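Local coordinates for protein hydrazine synthase subunit beta (Candidatus Kuenenia stuttgartiensis, PDB 5C2V) that forms part of the hydrazine synthase complex, which condenses nitric oxide with ammonium, and may modulate transport of the hydroxylamine intermediate between active sites, at residues Val51-Gln56 and Val71-Ser76; Ser30-His35 and Gln56-Ala61; Lys91-Gly96 and Asp124-Gly129; Pro15-Met20 and Pro322-Leu327; Lys46-Val51 and Gln85-Ile90. All coordinates share one frame; numbering follows the deposited sequence.

Interaction 1: Val51-Gln56 and Val71-Ser76; sequences VAVRVQ and VCNAES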
# COMPACT_ATOMS: atom_id res chain seq x y z
N VAL B 51 68.51 0.70 5.93
CA VAL B 51 69.34 1.90 6.01
C VAL B 51 69.04 2.71 7.26
O VAL B 51 67.90 3.12 7.49
CB VAL B 51 69.15 2.80 4.78
CG1 VAL B 51 70.01 4.05 4.89
CG2 VAL B 51 69.48 2.03 3.51
N ALA B 52 70.06 2.95 8.07
CA ALA B 52 69.90 3.67 9.33
C ALA B 52 69.65 5.16 9.12
O ALA B 52 70.35 5.82 8.35
CB ALA B 52 71.12 3.46 10.21
N VAL B 53 68.63 5.67 9.80
CA VAL B 53 68.32 7.10 9.80
C VAL B 53 68.22 7.59 11.24
O VAL B 53 68.53 6.86 12.18
CB VAL B 53 67.01 7.41 9.06
CG1 VAL B 53 67.16 7.14 7.57
CG2 VAL B 53 65.86 6.62 9.66
N ARG B 54 67.80 8.84 11.41
CA ARG B 54 67.67 9.43 12.73
C ARG B 54 66.45 8.87 13.46
O ARG B 54 65.78 7.96 12.97
CB ARG B 54 67.59 10.95 12.65
CG ARG B 54 68.69 11.59 11.83
CD ARG B 54 70.06 11.07 12.23
NE ARG B 54 71.13 11.71 11.47
CZ ARG B 54 72.38 11.26 11.43
NH1 ARG B 54 72.73 10.18 12.10
NH2 ARG B 54 73.29 11.91 10.71
N VAL B 55 66.18 9.41 14.64
CA VAL B 55 65.16 8.88 15.54
C VAL B 55 63.73 9.00 15.00
O VAL B 55 63.29 10.09 14.60
CB VAL B 55 65.23 9.57 16.92
CG1 VAL B 55 64.36 8.83 17.93
CG2 VAL B 55 66.67 9.64 17.40
N GLN B 56 63.01 7.88 15.00
CA GLN B 56 61.58 7.82 14.72
C GLN B 56 61.16 8.34 13.34
O GLN B 56 60.43 9.33 13.24
CB GLN B 56 60.83 8.60 15.81
CG GLN B 56 59.34 8.35 15.88
CD GLN B 56 58.71 9.00 17.08
OE1 GLN B 56 59.30 9.07 18.16
NE2 GLN B 56 57.50 9.49 16.90
N VAL B 71 63.73 11.03 4.01
CA VAL B 71 63.01 10.42 5.12
C VAL B 71 62.72 11.45 6.21
O VAL B 71 63.57 12.28 6.53
CB VAL B 71 63.82 9.25 5.73
CG1 VAL B 71 63.02 8.55 6.81
CG2 VAL B 71 64.22 8.27 4.64
N CYS B 72 61.52 11.40 6.78
CA CYS B 72 61.16 12.33 7.84
C CYS B 72 61.41 11.73 9.22
O CYS B 72 60.71 10.81 9.63
CB CYS B 72 59.68 12.72 7.73
SG CYS B 72 59.35 14.05 6.56
N ASN B 73 62.39 12.27 9.93
CA ASN B 73 62.65 11.85 11.30
C ASN B 73 61.92 12.78 12.25
O ASN B 73 62.27 13.96 12.40
CB ASN B 73 64.15 11.84 11.59
CG ASN B 73 64.94 11.10 10.53
OD1 ASN B 73 64.96 9.87 10.49
ND2 ASN B 73 65.61 11.86 9.67
N ALA B 74 60.90 12.23 12.91
CA ALA B 74 59.96 13.01 13.69
C ALA B 74 60.53 13.48 15.03
O ALA B 74 60.43 14.66 15.37
CB ALA B 74 58.70 12.21 13.93
N GLU B 75 61.13 12.56 15.77
CA GLU B 75 61.67 12.88 17.08
C GLU B 75 62.92 13.73 16.96
O GLU B 75 63.16 14.62 17.78
CB GLU B 75 61.97 11.60 17.87
CG GLU B 75 62.49 11.84 19.27
CD GLU B 75 61.51 12.62 20.13
OE1 GLU B 75 60.70 11.99 20.84
OE2 GLU B 75 61.56 13.87 20.12
N SER B 76 63.71 13.47 15.93
CA SER B 76 64.94 14.21 15.69
C SER B 76 64.65 15.60 15.14
O SER B 76 65.56 16.42 15.00
CB SER B 76 65.85 13.45 14.73
OG SER B 76 66.15 12.16 15.23
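Val55 and Gln56 are tied to the turn Ala74-Ser76 by three hydrogen bonds. The straightest runs from Ala74 N to Gln56 O, 3.0 Å at 166°, with the donor standing above the carbonyl plane. Val55 uses both of its backbone polar atoms. Its N gives to Ser76 OG at 2.8 Å, a bent bond of 132°, while its O takes a weak bond of 3.5 Å from Glu75 N. Ser76 OG, turned opposite its own carbonyl carbon (chi1 -58°), is aimed at Val55 N.

The van der Waals contacts fill in around these bonds. Val55 and Glu75 lie side by side and point the same way, Val55 CG1 3.7 Å from Glu75 CB, and Gln56 crosses the same glutamate with its amide almost perpendicular to the carboxylate; the amide nitrogen of Gln56 itself goes to Glu58. Farther back, Val53 CG1 meets Val71 CG2 loosely at 4.3 Å.

In the charged group, Arg54 rests its CB near Asn73 and Ser76, bends at chi2 and leads away to a salt bridge with Glu92.

Just beyond Ser76 comes Asp77, which with Asp97 binds a calcium ion; the Glu75 side chain is about 5 Å from that ion. Such a crossing, where the outer strand of one blade hands over to the first strand of the next and packs on that blade's turn, belongs to the beta-propeller fold.

Interaction 2: Ser30-His35 and Gln56-Ala61; sequences SNQSGH and QPEASA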
# COMPACT_ATOMS: atom_id res chain seq x y z
N SER B 30 59.31 3.07 6.30
CA SER B 30 59.86 3.79 7.44
C SER B 30 59.52 3.04 8.71
O SER B 30 58.35 2.86 9.04
CB SER B 30 59.31 5.22 7.50
OG SER B 30 59.66 5.95 6.33
N ASN B 31 60.54 2.59 9.43
CA ASN B 31 60.32 1.87 10.67
C ASN B 31 60.40 2.82 11.85
O ASN B 31 61.46 3.35 12.17
CB ASN B 31 61.35 0.74 10.83
CG ASN B 31 61.32 -0.24 9.67
OD1 ASN B 31 60.26 -0.54 9.12
ND2 ASN B 31 62.49 -0.74 9.29
N GLN B 32 59.26 3.03 12.51
CA GLN B 32 59.17 4.02 13.57
C GLN B 32 59.95 3.58 14.81
O GLN B 32 60.65 4.37 15.43
CB GLN B 32 57.71 4.28 13.94
CG GLN B 32 57.52 5.45 14.89
CD GLN B 32 56.12 5.51 15.47
OE1 GLN B 32 55.55 4.49 15.84
NE2 GLN B 32 55.56 6.72 15.55
N SER B 33 59.82 2.30 15.15
CA SER B 33 60.48 1.76 16.33
C SER B 33 61.87 1.22 16.00
O SER B 33 62.62 0.84 16.90
CB SER B 33 59.62 0.66 16.96
OG SER B 33 58.33 1.14 17.28
N GLY B 34 62.20 1.19 14.72
CA GLY B 34 63.49 0.69 14.28
C GLY B 34 64.49 1.78 13.97
O GLY B 34 65.68 1.51 13.82
N HIS B 35 64.00 3.02 13.89
CA HIS B 35 64.83 4.18 13.57
C HIS B 35 65.62 3.98 12.28
O HIS B 35 66.77 4.40 12.17
CB HIS B 35 65.77 4.49 14.73
CG HIS B 35 65.09 4.56 16.07
ND1 HIS B 35 64.46 5.69 16.53
CD2 HIS B 35 64.94 3.62 17.03
CE1 HIS B 35 63.95 5.46 17.72
NE2 HIS B 35 64.22 4.21 18.05
N GLN B 56 63.01 7.88 15.00
CA GLN B 56 61.58 7.82 14.72
C GLN B 56 61.16 8.34 13.34
O GLN B 56 60.43 9.33 13.24
CB GLN B 56 60.83 8.60 15.81
CG GLN B 56 59.34 8.35 15.88
CD GLN B 56 58.71 9.00 17.08
OE1 GLN B 56 59.30 9.07 18.16
NE2 GLN B 56 57.50 9.49 16.90
N PRO B 57 61.65 7.71 12.25
CA PRO B 57 61.10 8.15 10.96
C PRO B 57 59.62 7.82 10.79
O PRO B 57 59.24 6.66 10.94
CB PRO B 57 61.94 7.35 9.96
CG PRO B 57 62.31 6.10 10.69
CD PRO B 57 62.50 6.51 12.13
N GLU B 58 58.78 8.81 10.51
CA GLU B 58 57.40 8.53 10.11
C GLU B 58 57.01 8.67 8.63
O GLU B 58 55.88 8.34 8.26
CB GLU B 58 56.46 9.35 10.98
CG GLU B 58 56.56 8.87 12.41
CD GLU B 58 55.74 9.66 13.39
OE1 GLU B 58 55.19 10.72 13.02
OE2 GLU B 58 55.62 9.19 14.54
N ALA B 59 57.92 9.13 7.78
CA ALA B 59 57.56 9.35 6.37
C ALA B 59 58.76 9.36 5.44
O ALA B 59 59.89 9.61 5.86
CB ALA B 59 56.79 10.66 6.24
N SER B 60 58.50 9.11 4.15
CA SER B 60 59.55 9.15 3.14
C SER B 60 59.01 9.48 1.75
O SER B 60 57.87 9.13 1.41
CB SER B 60 60.30 7.81 3.10
OG SER B 60 59.42 6.73 2.85
N ALA B 61 59.83 10.14 0.94
CA ALA B 61 59.47 10.45 -0.44
C ALA B 61 60.65 10.19 -1.38
O ALA B 61 61.80 10.46 -1.05
CB ALA B 61 59.02 11.90 -0.56
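Gln32 and Gln56 run side by side in the same direction, CG to CG 3.6 Å, and both amides converge on one oxygen, Glu58 OE2. Gln32 NE2 reaches it at 2.7 Å on the anti side of the carboxylate, and Gln56 NE2 at 3.0 Å from above the carboxylate plane. The planes of the two amides are perpendicular. Glu58 OE1 is taken by Trp98, so the carboxylate is held at both oxygens.

The other firm point is His35, whose ND1 accepts from Gln56 N at 3.0 Å, the donor tilted 24° from the ring plane. Its NE2 is hydrogen-bonded to Tyr2 N, and the two partners together probably restrain the ring. The Pro57 ring lies tightly against Asn31 O, with Pro57 CG 3.2 Å from it.

Things are looser where strand 26-31 passes strand 57-62, Ser30 OG and Ser60 OG staying 3.6 Å apart. Solvent comes nearest at the turn, where Gly34 and His35 are partly exposed.

Strand 15-20 flanks the contact, Phe16 touching Gln32 and Glu58 while His17 and Thr19 reach Ser60; strand 68-73 lines Pro57 with Val71 and Asn73, and sets Cys72 on Ala59.

Interaction 3: Lys91-Gly96 and Asp124-Gly129; sequences KEIKVG and DVIDTG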
# COMPACT_ATOMS: atom_id res chain seq x y z
N LYS B 91 73.13 12.89 4.26
CA LYS B 91 72.97 14.18 4.94
C LYS B 91 71.79 14.20 5.91
O LYS B 91 70.87 13.38 5.81
CB LYS B 91 72.82 15.30 3.90
CG LYS B 91 73.14 16.69 4.44
CD LYS B 91 73.17 17.74 3.34
CE LYS B 91 73.50 19.12 3.89
NZ LYS B 91 73.60 20.15 2.82
N GLU B 92 71.82 15.14 6.84
CA GLU B 92 70.68 15.42 7.70
C GLU B 92 70.35 16.92 7.70
O GLU B 92 71.15 17.74 8.16
CB GLU B 92 70.93 14.95 9.13
CG GLU B 92 69.84 15.35 10.11
CD GLU B 92 70.16 14.95 11.54
OE1 GLU B 92 69.49 15.46 12.47
OE2 GLU B 92 71.08 14.14 11.74
N ILE B 93 69.17 17.26 7.19
CA ILE B 93 68.71 18.65 7.17
C ILE B 93 67.77 18.88 8.34
O ILE B 93 66.95 18.02 8.65
CB ILE B 93 67.99 18.99 5.85
CG1 ILE B 93 68.76 18.41 4.66
CG2 ILE B 93 67.81 20.49 5.71
CD1 ILE B 93 68.04 18.56 3.35
N LYS B 94 67.88 20.03 9.00
CA LYS B 94 67.04 20.28 10.17
C LYS B 94 65.83 21.15 9.84
O LYS B 94 65.95 22.18 9.18
CB LYS B 94 67.88 20.90 11.29
CG LYS B 94 68.95 19.96 11.82
CD LYS B 94 69.48 20.39 13.18
CE LYS B 94 70.41 19.33 13.75
NZ LYS B 94 69.76 17.99 13.82
N VAL B 95 64.67 20.71 10.32
CA VAL B 95 63.39 21.31 10.00
C VAL B 95 62.61 21.66 11.26
O VAL B 95 63.14 21.56 12.37
CB VAL B 95 62.53 20.38 9.12
CG1 VAL B 95 63.18 20.17 7.77
CG2 VAL B 95 62.30 19.05 9.83
N GLY B 96 61.36 22.08 11.10
CA GLY B 96 60.52 22.41 12.23
C GLY B 96 60.08 21.17 12.98
O GLY B 96 60.62 20.08 12.76
N ASP B 124 58.22 23.34 5.50
CA ASP B 124 59.59 23.73 5.17
C ASP B 124 59.95 23.26 3.76
O ASP B 124 59.72 22.11 3.40
CB ASP B 124 60.58 23.16 6.19
CG ASP B 124 60.41 23.78 7.56
OD1 ASP B 124 59.81 24.87 7.66
OD2 ASP B 124 60.88 23.17 8.55
N VAL B 125 60.51 24.17 2.98
CA VAL B 125 60.93 23.85 1.62
C VAL B 125 62.42 23.53 1.59
O VAL B 125 63.21 24.11 2.33
CB VAL B 125 60.60 24.99 0.63
CG1 VAL B 125 59.14 25.39 0.76
CG2 VAL B 125 61.48 26.19 0.89
N ILE B 126 62.78 22.56 0.75
CA ILE B 126 64.16 22.09 0.66
C ILE B 126 64.61 21.97 -0.79
O ILE B 126 64.00 21.24 -1.58
CB ILE B 126 64.33 20.72 1.36
CG1 ILE B 126 64.13 20.86 2.87
CG2 ILE B 126 65.69 20.13 1.05
CD1 ILE B 126 64.21 19.55 3.62
N ASP B 127 65.69 22.67 -1.14
CA ASP B 127 66.26 22.53 -2.47
C ASP B 127 67.04 21.22 -2.56
O ASP B 127 67.77 20.86 -1.64
CB ASP B 127 67.18 23.71 -2.80
CG ASP B 127 67.75 23.64 -4.20
OD1 ASP B 127 67.03 24.00 -5.15
OD2 ASP B 127 68.91 23.21 -4.35
N THR B 128 66.87 20.50 -3.67
CA THR B 128 67.51 19.19 -3.81
C THR B 128 68.99 19.32 -4.18
O THR B 128 69.80 18.46 -3.84
CB THR B 128 66.78 18.32 -4.86
OG1 THR B 128 67.23 16.96 -4.76
CG2 THR B 128 67.03 18.83 -6.28
N GLY B 129 69.34 20.40 -4.88
CA GLY B 129 70.72 20.63 -5.27
C GLY B 129 71.57 21.06 -4.09
O GLY B 129 72.66 20.53 -3.86
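Ile93 carries its CG1 opposite the carbonyl carbon (chi1 -43°) and extends from there, which sends CD1 straight out to Ile126; that residue answers with CG2, the branch placed opposite its backbone N. The two isoleucines therefore reach toward each other tip to tip, Ile93 CD1 3.6 Å from Ile126 CG2 and 4.0 Å from Ile126 CD1. Val95 CG1 adds a looser touch on Ile126 CD1 at 4.3 Å.

The main chains do not pair here: the CA atoms of Ile93 and Ile126 are 8.7 Å apart, a spacing filled by side chains. This is how neighbouring blades of a beta-propeller stack. Strand 88-94 is the outermost of its four-stranded sheet and lies over strand 122-127, third in the next. Val81 covers Ile93 and Val79 covers Val95 from within their own blade, and Val113 supports Ile126 from the other.

A polar contact sits at the end of this apolar patch. Asp124 OD2 takes the N-H of Gly96 at 2.8 Å and 148°, nearly in line with its own C-O bond, and also lies 3.3 Å from Val95 CB. Asp124 OD1 is bonded to Ser136, so both carboxylate oxygens are engaged and the group is held between the inter-blade link and strand 132-137. Gly96 directly precedes Asp97, a calcium ligand. Away from Asp124, Lys94 NZ pairs with Glu92 OE1 in a 2.9 Å salt bridge.

Interaction 4: Pro15-Met20 and Pro322-Leu327; sequences PFHITM and PSSVCL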
# COMPACT_ATOMS: atom_id res chain seq x y z
N PRO B 15 56.66 -0.81 11.29
CA PRO B 15 56.55 0.09 10.13
C PRO B 15 55.41 1.10 10.24
O PRO B 15 54.25 0.71 10.42
CB PRO B 15 56.28 -0.88 8.98
CG PRO B 15 56.68 -2.23 9.47
CD PRO B 15 56.43 -2.22 10.94
N PHE B 16 55.75 2.38 10.14
CA PHE B 16 54.76 3.46 10.15
C PHE B 16 54.31 4.01 8.79
O PHE B 16 53.31 4.72 8.71
CB PHE B 16 55.31 4.61 10.99
CG PHE B 16 54.26 5.45 11.63
CD1 PHE B 16 53.54 4.99 12.71
CD2 PHE B 16 54.00 6.73 11.15
CE1 PHE B 16 52.57 5.76 13.30
CE2 PHE B 16 53.03 7.51 11.74
CZ PHE B 16 52.31 7.03 12.82
N HIS B 17 55.04 3.67 7.73
CA HIS B 17 54.81 4.31 6.43
C HIS B 17 55.38 3.47 5.30
O HIS B 17 56.27 2.64 5.52
CB HIS B 17 55.42 5.72 6.42
CG HIS B 17 55.03 6.55 5.23
ND1 HIS B 17 55.71 6.50 4.03
CD2 HIS B 17 54.03 7.45 5.07
CE1 HIS B 17 55.14 7.34 3.18
NE2 HIS B 17 54.13 7.93 3.78
N ILE B 18 54.89 3.68 4.09
CA ILE B 18 55.43 2.97 2.93
C ILE B 18 55.26 3.79 1.65
O ILE B 18 54.30 4.55 1.51
CB ILE B 18 54.77 1.58 2.78
CG1 ILE B 18 55.57 0.70 1.81
CG2 ILE B 18 53.31 1.70 2.35
CD1 ILE B 18 55.07 -0.72 1.72
N THR B 19 56.21 3.65 0.74
CA THR B 19 56.13 4.29 -0.57
C THR B 19 56.84 3.42 -1.59
O THR B 19 57.39 2.37 -1.26
CB THR B 19 56.75 5.70 -0.56
OG1 THR B 19 56.57 6.31 -1.84
CG2 THR B 19 58.23 5.63 -0.23
N MET B 20 56.85 3.86 -2.85
CA MET B 20 57.42 3.06 -3.92
C MET B 20 58.12 3.94 -4.95
O MET B 20 57.69 5.06 -5.21
CB MET B 20 56.34 2.21 -4.58
CG MET B 20 56.85 0.99 -5.32
SD MET B 20 55.49 0.03 -6.02
CE MET B 20 56.25 -1.58 -6.15
N PRO B 322 47.41 -1.18 9.79
CA PRO B 322 47.83 -0.72 8.47
C PRO B 322 47.78 0.80 8.34
O PRO B 322 46.84 1.36 7.77
CB PRO B 322 46.82 -1.38 7.52
CG PRO B 322 45.60 -1.53 8.34
CD PRO B 322 46.06 -1.77 9.76
N SER B 323 48.80 1.47 8.88
CA SER B 323 48.83 2.93 8.95
C SER B 323 49.08 3.61 7.61
O SER B 323 48.80 4.80 7.46
CB SER B 323 49.89 3.37 9.96
OG SER B 323 51.12 2.71 9.72
N SER B 324 49.61 2.87 6.63
CA SER B 324 49.95 3.47 5.35
C SER B 324 49.79 2.50 4.18
O SER B 324 49.99 1.30 4.33
CB SER B 324 51.38 4.01 5.38
OG SER B 324 51.70 4.70 4.19
N VAL B 325 49.44 3.04 3.02
CA VAL B 325 49.30 2.24 1.80
C VAL B 325 49.95 2.92 0.61
O VAL B 325 50.10 4.14 0.58
CB VAL B 325 47.82 1.96 1.47
CG1 VAL B 325 47.22 0.95 2.44
CG2 VAL B 325 47.02 3.26 1.47
N CYS B 326 50.35 2.13 -0.38
CA CYS B 326 50.89 2.68 -1.62
C CYS B 326 50.59 1.78 -2.81
O CYS B 326 50.28 0.60 -2.65
CB CYS B 326 52.41 2.89 -1.49
SG CYS B 326 53.38 1.38 -1.43
N LEU B 327 50.69 2.33 -4.01
CA LEU B 327 50.37 1.59 -5.23
C LEU B 327 51.56 1.47 -6.17
O LEU B 327 52.45 2.32 -6.19
CB LEU B 327 49.21 2.26 -5.97
CG LEU B 327 47.80 2.10 -5.41
CD1 LEU B 327 46.84 3.01 -6.16
CD2 LEU B 327 47.35 0.66 -5.51
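Ser324 points its side chain at His17 and Ile18. Its CB rests 3.6 Å from His17 CA. From there OG extends opposite the backbone N (chi1 -175°), and this brings it to two partners: Ile18 N, which gives it a weak hydrogen bond of 3.4 Å at 146°, and the His17 imidazole, over one face of which it lies, toward the rim, 3.7 Å from His17 CD2.

One residue earlier, Ser323 OG donates to Phe16 O at 3.1 Å, coming from well above the carbonyl plane instead of along a lone pair. Thus two consecutive serines serve the backbone of the facing strand.

The strands run parallel, their axes 7° apart and 5.5 Å at closest approach, yet no backbone-to-backbone hydrogen bond joins them. Each is the first, innermost strand of its own sheet, one at the start of the chain and the other in the final blade, with some 300 residues between: this is where the seven-bladed propeller closes into a ring. Phe16 and His17 bond instead to Ser30, and Ser324 to Ala337.

Farther along, Cys326 SG lies against Ile18, nearest to Ile18 CG2 at 3.8 Å, with CG1 and CD1 close behind. Leu27 of strand 26-31 also touches this cysteine. The extended Met20 side chain brings its SD to 3.8 Å from Leu327 O. At the other end, Pro15 packs on Thr11 of the hydrazine synthase gamma subunit.

Interaction 5: Lys46-Val51 and Gln85-Ile90; sequences KVTGEV and QRKQEI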
# COMPACT_ATOMS: atom_id res chain seq x y z
N LYS B 46 61.64 -9.36 -1.34
CA LYS B 46 62.74 -9.74 -0.46
C LYS B 46 63.36 -8.50 0.15
O LYS B 46 63.42 -7.45 -0.49
CB LYS B 46 63.77 -10.53 -1.26
CG LYS B 46 65.09 -10.81 -0.57
CD LYS B 46 66.02 -11.61 -1.47
CE LYS B 46 65.77 -11.31 -2.94
NZ LYS B 46 66.24 -12.40 -3.84
N VAL B 47 63.81 -8.59 1.40
CA VAL B 47 64.44 -7.43 2.01
C VAL B 47 65.87 -7.32 1.50
O VAL B 47 66.70 -8.20 1.74
CB VAL B 47 64.45 -7.51 3.55
CG1 VAL B 47 65.21 -6.34 4.15
CG2 VAL B 47 63.02 -7.56 4.08
N THR B 48 66.16 -6.22 0.81
CA THR B 48 67.46 -6.04 0.18
C THR B 48 68.40 -5.20 1.03
O THR B 48 69.56 -5.01 0.68
CB THR B 48 67.32 -5.40 -1.21
OG1 THR B 48 66.61 -4.16 -1.10
CG2 THR B 48 66.55 -6.33 -2.14
N GLY B 49 67.89 -4.68 2.15
CA GLY B 49 68.72 -3.92 3.06
C GLY B 49 67.94 -3.09 4.06
O GLY B 49 66.73 -2.90 3.92
N GLU B 50 68.64 -2.59 5.07
CA GLU B 50 68.05 -1.68 6.05
C GLU B 50 68.98 -0.50 6.27
O GLU B 50 70.10 -0.66 6.75
CB GLU B 50 67.77 -2.42 7.36
CG GLU B 50 67.02 -1.60 8.40
CD GLU B 50 66.60 -2.44 9.60
OE1 GLU B 50 66.86 -3.66 9.59
OE2 GLU B 50 66.02 -1.87 10.55
N VAL B 51 68.51 0.70 5.93
CA VAL B 51 69.34 1.90 6.01
C VAL B 51 69.04 2.71 7.26
O VAL B 51 67.90 3.12 7.49
CB VAL B 51 69.15 2.80 4.78
CG1 VAL B 51 70.01 4.05 4.89
CG2 VAL B 51 69.48 2.03 3.51
N GLN B 85 71.08 3.75 -4.05
CA GLN B 85 71.99 2.74 -4.59
C GLN B 85 73.10 2.39 -3.60
O GLN B 85 73.49 1.23 -3.49
CB GLN B 85 72.59 3.24 -5.90
CG GLN B 85 71.56 3.80 -6.87
CD GLN B 85 72.12 4.87 -7.78
OE1 GLN B 85 73.24 5.34 -7.59
NE2 GLN B 85 71.34 5.27 -8.78
N ARG B 86 73.59 3.39 -2.87
CA ARG B 86 74.63 3.16 -1.87
C ARG B 86 74.08 2.61 -0.56
O ARG B 86 74.83 2.07 0.25
CB ARG B 86 75.39 4.46 -1.59
CG ARG B 86 76.31 4.91 -2.71
CD ARG B 86 77.04 6.19 -2.31
NE ARG B 86 77.71 6.04 -1.03
CZ ARG B 86 78.22 7.06 -0.33
NH1 ARG B 86 78.12 8.30 -0.79
NH2 ARG B 86 78.82 6.83 0.83
N LYS B 87 72.77 2.75 -0.37
CA LYS B 87 72.09 2.32 0.85
C LYS B 87 72.70 2.99 2.09
O LYS B 87 72.98 2.34 3.09
CB LYS B 87 72.15 0.80 1.00
CG LYS B 87 71.72 0.03 -0.25
CD LYS B 87 72.03 -1.45 -0.12
CE LYS B 87 71.71 -2.20 -1.40
NZ LYS B 87 70.27 -2.12 -1.75
N GLN B 88 72.89 4.31 2.00
CA GLN B 88 73.55 5.07 3.06
C GLN B 88 72.97 6.49 3.16
O GLN B 88 72.65 7.10 2.15
CB GLN B 88 75.06 5.12 2.81
CG GLN B 88 75.84 6.04 3.73
CD GLN B 88 76.00 5.48 5.13
OE1 GLN B 88 75.76 4.29 5.36
NE2 GLN B 88 76.40 6.33 6.07
N GLU B 89 72.85 7.00 4.39
CA GLU B 89 72.37 8.37 4.58
C GLU B 89 73.51 9.37 4.35
O GLU B 89 74.50 9.35 5.08
CB GLU B 89 71.80 8.55 5.98
CG GLU B 89 71.49 10.00 6.34
CD GLU B 89 71.36 10.22 7.83
OE1 GLU B 89 70.83 11.28 8.24
OE2 GLU B 89 71.81 9.35 8.60
N ILE B 90 73.36 10.23 3.35
CA ILE B 90 74.42 11.18 3.04
C ILE B 90 74.29 12.57 3.69
O ILE B 90 75.26 13.34 3.67
CB ILE B 90 74.51 11.39 1.51
CG1 ILE B 90 73.20 11.99 0.98
CG2 ILE B 90 74.81 10.07 0.81
CD1 ILE B 90 73.11 12.03 -0.53
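Val51 and Lys87 lie across from each other with their CA atoms 5.9 Å apart, on chain parts running in nearly the same direction, 10° between them, and with no hydrogen bond from one to the other. Lys87 has a positive phi (57°) and, with Gln88, forms a G1 beta bulge opposite Asp83, at the turn that leads into strand 88-94.

Val51 and Lys87 carry the contact about equally. Both methyl groups of the valine sit over the peptide that follows Lys87, CG2 3.5 Å from Lys87 O and CG1 4.1 Å from Gln88 N. CG2 also meets the lysine's CB at 3.9 Å. Val82 of the second blade and Phe39 of its own also pack on the valine.

Lys87 then runs its aliphatic chain out toward the other strand, extended until a final bend (chi4 -62°) swings NZ to 3.8 Å from Thr48 O. Thr48 OG1, for its part, makes a weak bond to Phe39 O.

These are the outermost strands of two adjacent propeller blades, meeting near the rim. A buried valine against a peptide, plus an exposed lysine whose NZ stays 3.8 Å from a carbonyl oxygen, implies a contact governed by van der Waals packing, with at most a modest electrostatic contribution that solvent probably screens.

From the N terminus, strand 15-20 comes first, but its partner in interaction 4 follows only after 301 intervening residues; that contact joins the first and last blades, and the other four all fall within the span it encloses. Interaction 2 opens at 30-35 and closes at 56-61, crossed by interaction 5, from 46-51 to 85-90, and by interaction 1, from 51-56 to 71-76. Interaction 1 shares Val51 with interaction 5 and falls wholly within its loop; it shares Gln56 with interaction 2. These three bind the first blade to the second. Interaction 3 follows in series along strand 88-94, closes at 124-129 and carries the joining onward to the third blade; Arg54 and Glu92 connect it to interaction 1.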